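Local coordinates for protein beta-N-acetylhexosaminidase (Mycobacterium smegmatis, PDB 4YYF) that probably hydrolyses terminal non-reducing N-acetyl-D-hexosamine residues from N-acetyl-beta-D-hexosaminides, as a glycoside hydrolase of family 3, at residues 79-82 with 86-89; 272-277 with 281-286. The protein carries 1 engineered substitution. All blocks are in the same frame, centred on the assembly; numbering follows the deposited sequence.

How the interactions relate
Interactions 1 and 2 follow one another along the chain and lie on opposite sides of its centre, their own centres 35 Å apart and their nearest atoms about 17 Å apart, so they do not touch. Both lie in the TIM-barrel domain of family 3, in connections between strands of its curled sheet. Interaction 1 joins the loop after strand 70-73 to the start of helix 86-93, a beta-to-alpha connection. Interaction 2 joins the end of helix 267-275 to the loop running into strand 287-289, an alpha-to-beta connection. In each case the loop packs on the helix it is joined to, at the beginning of helix 86-93 and at the end of helix 267-275.

Interaction 1 (79-82 with 86-89); sequences LSML and SLGD
Met81, a selenomethionine here, meets the first turn of helix 86-93 with both its backbone and its side chain. Its carbonyl O accepts a hydrogen bond from Leu87 N at 3.1 Å, which ties the loop to the first turn of the helix. The side chain leaves with CG between the backbone N and the carbonyl carbon (chi1 62°), runs extended to SE and then bends, which brings its terminal CE to 3.9 Å from Leu87 CD1, the two chains crossing at a slant. On its other branch Leu87 uses CD2, which lies 3.6 Å from CD2 of Leu82 as these two leucines run side by side in the same direction. Strand 70-73, this loop, helix 86-93 and the parallel strand 100-107 form a beta-alpha-beta crossover of the TIM barrel, and the contact sits where loop turns into helix. Leu87 also packs on Ile71 of strand 70-73, while Met81 reaches Ala56 and Ala59 of helix 56-66, so the apolar cluster is buried between neighbouring elements. Ser86 comes in close at the base of the Met81 side chain, with its OG 3.2 Å from Met81 CB.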
# COMPACT_ATOMS: atom_id res chain seq x y z
N LEU A 79 16.50 -0.40 -12.03
CA LEU A 79 16.92 0.10 -10.70
C LEU A 79 18.11 1.07 -10.71
O LEU A 79 18.47 1.63 -9.66
CB LEU A 79 17.24 -1.06 -9.76
CG LEU A 79 16.08 -2.02 -9.46
CD1 LEU A 79 16.50 -3.08 -8.45
CD2 LEU A 79 14.90 -1.23 -8.95
N SER A 80 18.72 1.30 -11.86
CA SER A 80 19.86 2.21 -11.90
C SER A 80 19.47 3.61 -11.43
O SER A 80 20.32 4.35 -10.93
CB SER A 80 20.49 2.26 -13.30
OG SER A 80 19.55 2.73 -14.23
N MSE A 81 18.20 3.98 -11.56
CA MSE A 81 17.75 5.30 -11.09
C MSE A 81 17.94 5.49 -9.59
O MSE A 81 17.98 6.63 -9.10
CB MSE A 81 16.28 5.54 -11.47
CG MSE A 81 15.31 4.54 -10.84
SE MSE A 81 13.44 4.90 -11.35
CE MSE A 81 13.27 6.61 -10.48
N LEU A 82 18.07 4.40 -8.84
CA LEU A 82 18.25 4.50 -7.38
C LEU A 82 19.69 4.77 -6.98
O LEU A 82 19.95 5.19 -5.85
CB LEU A 82 17.80 3.22 -6.68
CG LEU A 82 16.39 2.78 -6.99
CD1 LEU A 82 16.10 1.46 -6.29
CD2 LEU A 82 15.41 3.86 -6.56
N SER A 86 19.44 9.93 -10.28
CA SER A 86 18.25 10.43 -10.97
C SER A 86 17.02 10.48 -10.06
O SER A 86 16.27 11.46 -10.10
CB SER A 86 18.01 9.68 -12.29
OG SER A 86 17.62 8.35 -12.04
N LEU A 87 16.81 9.49 -9.20
CA LEU A 87 15.67 9.57 -8.29
C LEU A 87 15.77 10.79 -7.37
O LEU A 87 14.80 11.52 -7.19
CB LEU A 87 15.49 8.29 -7.45
CG LEU A 87 14.33 8.37 -6.44
CD1 LEU A 87 12.96 8.54 -7.14
CD2 LEU A 87 14.32 7.16 -5.54
N GLY A 88 16.96 11.03 -6.82
CA GLY A 88 17.19 12.18 -5.97
C GLY A 88 16.85 13.48 -6.67
O GLY A 88 16.22 14.36 -6.08
N ASP A 89 17.26 13.59 -7.92
CA ASP A 89 17.02 14.79 -8.70
C ASP A 89 15.53 15.03 -8.94
O ASP A 89 15.03 16.15 -8.81
CB ASP A 89 17.76 14.69 -10.03
CG ASP A 89 17.66 15.95 -10.85
OD1 ASP A 89 18.32 16.94 -10.48
OD2 ASP A 89 16.95 15.96 -11.87

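Interaction 2 (272-277 with 281-286); sequences LLRSGG and PGFGGL
Arg274 reaches from the last turn of helix 267-275 across the loop that follows and grips it by backbone carbonyls. CB points away from the loop, but a bend at chi2 (-59°) swings the chain round, and CD comes to 3.2 Å from Phe283 O. NE passes by the same oxygen without bonding to it, and CZ lies 3.7 Å from Gly285 O. At the tip NH1 donates two bonds, to Phe283 O at 3.0 Å and to Gly285 O at 2.9 Å. Both acceptors lie at the guanidinium edge, close to its plane; the Gly285 bond is almost straight (177°) and in the carbonyl plane, whereas NH1 stands above the plane of the Phe283 carbonyl. NH2 turns to a salt bridge with Asp317, which further fixes the rotation of the group. A bound sodium ion lies about 6 Å from this side chain.

One residue earlier, Leu273 O accepts a hydrogen bond from Phe283 N at 3.0 Å, and Leu273 CD1 packs 3.8 Å from Phe283 CB; the two side chains lie side by side, pointing the same way, and both touch Val247 of strand 246-249. Gly276 takes positive phi where the helix ends, and the returning loop lays Gly282 CA 3.2 Å from Arg274 O. Strand 246-249, helix 267-275 and parallel strand 287-289 make a beta-alpha-beta crossover, and this is its alpha-to-beta return in the TIM barrel.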
# COMPACT_ATOMS: atom_id res chain seq x y z
N LEU A 272 -15.27 -0.23 8.21
CA LEU A 272 -14.86 -1.18 9.24
C LEU A 272 -13.54 -0.72 9.87
O LEU A 272 -13.38 -0.75 11.09
CB LEU A 272 -14.66 -2.57 8.62
CG LEU A 272 -14.39 -3.70 9.62
CD1 LEU A 272 -15.63 -4.03 10.41
CD2 LEU A 272 -13.86 -4.95 8.87
N LEU A 273 -12.62 -0.27 9.03
CA LEU A 273 -11.31 0.19 9.46
C LEU A 273 -11.40 1.52 10.21
O LEU A 273 -10.81 1.68 11.28
CB LEU A 273 -10.38 0.28 8.23
CG LEU A 273 -8.89 0.59 8.42
CD1 LEU A 273 -8.24 -0.39 9.39
CD2 LEU A 273 -8.17 0.58 7.05
N ARG A 274 -12.14 2.48 9.66
CA ARG A 274 -12.24 3.81 10.27
C ARG A 274 -12.99 3.82 11.60
O ARG A 274 -12.67 4.60 12.51
CB ARG A 274 -12.95 4.82 9.34
CG ARG A 274 -12.28 5.05 7.98
CD ARG A 274 -10.87 5.56 8.10
NE ARG A 274 -10.30 5.81 6.78
CZ ARG A 274 -9.02 6.06 6.55
NH1 ARG A 274 -8.17 6.06 7.56
NH2 ARG A 274 -8.59 6.27 5.32
N SER A 275 -14.01 2.97 11.72
CA SER A 275 -14.91 3.03 12.87
C SER A 275 -14.39 2.24 14.07
O SER A 275 -14.87 2.42 15.20
CB SER A 275 -16.28 2.47 12.51
OG SER A 275 -16.19 1.05 12.36
N GLY A 276 -13.45 1.34 13.83
CA GLY A 276 -12.99 0.44 14.88
C GLY A 276 -13.80 -0.84 14.90
O GLY A 276 -13.67 -1.66 15.82
N GLY A 277 -14.64 -1.02 13.89
CA GLY A 277 -15.49 -2.19 13.81
C GLY A 277 -14.70 -3.47 13.65
O GLY A 277 -15.20 -4.56 13.93
N PRO A 281 -8.88 0.04 17.66
CA PRO A 281 -9.27 1.45 17.61
C PRO A 281 -9.43 1.91 16.16
O PRO A 281 -8.67 1.45 15.30
CB PRO A 281 -8.09 2.16 18.27
CG PRO A 281 -6.94 1.18 18.17
CD PRO A 281 -7.57 -0.16 18.30
N GLY A 282 -10.40 2.79 15.91
CA GLY A 282 -10.63 3.30 14.57
C GLY A 282 -9.37 3.92 14.00
O GLY A 282 -8.69 4.70 14.67
N PHE A 283 -9.04 3.57 12.76
CA PHE A 283 -7.77 3.95 12.16
C PHE A 283 -7.91 5.23 11.35
O PHE A 283 -8.76 5.31 10.45
CB PHE A 283 -7.26 2.81 11.26
CG PHE A 283 -5.94 3.10 10.59
CD1 PHE A 283 -4.79 3.31 11.34
CD2 PHE A 283 -5.85 3.14 9.20
CE1 PHE A 283 -3.57 3.56 10.73
CE2 PHE A 283 -4.63 3.40 8.57
CZ PHE A 283 -3.49 3.60 9.34
N GLY A 284 -7.08 6.22 11.65
CA GLY A 284 -7.15 7.51 10.99
C GLY A 284 -6.00 7.78 10.03
O GLY A 284 -5.93 8.86 9.45
N GLY A 285 -5.11 6.81 9.86
CA GLY A 285 -3.98 6.99 8.98
C GLY A 285 -4.23 6.65 7.53
O GLY A 285 -5.38 6.49 7.08
N LEU A 286 -3.14 6.54 6.78
CA LEU A 286 -3.18 6.40 5.34
C LEU A 286 -3.56 4.99 4.92
O LEU A 286 -3.04 4.00 5.44
CB LEU A 286 -1.81 6.75 4.77
CG LEU A 286 -1.72 7.02 3.27
CD1 LEU A 286 -2.54 8.26 2.95
CD2 LEU A 286 -0.26 7.20 2.84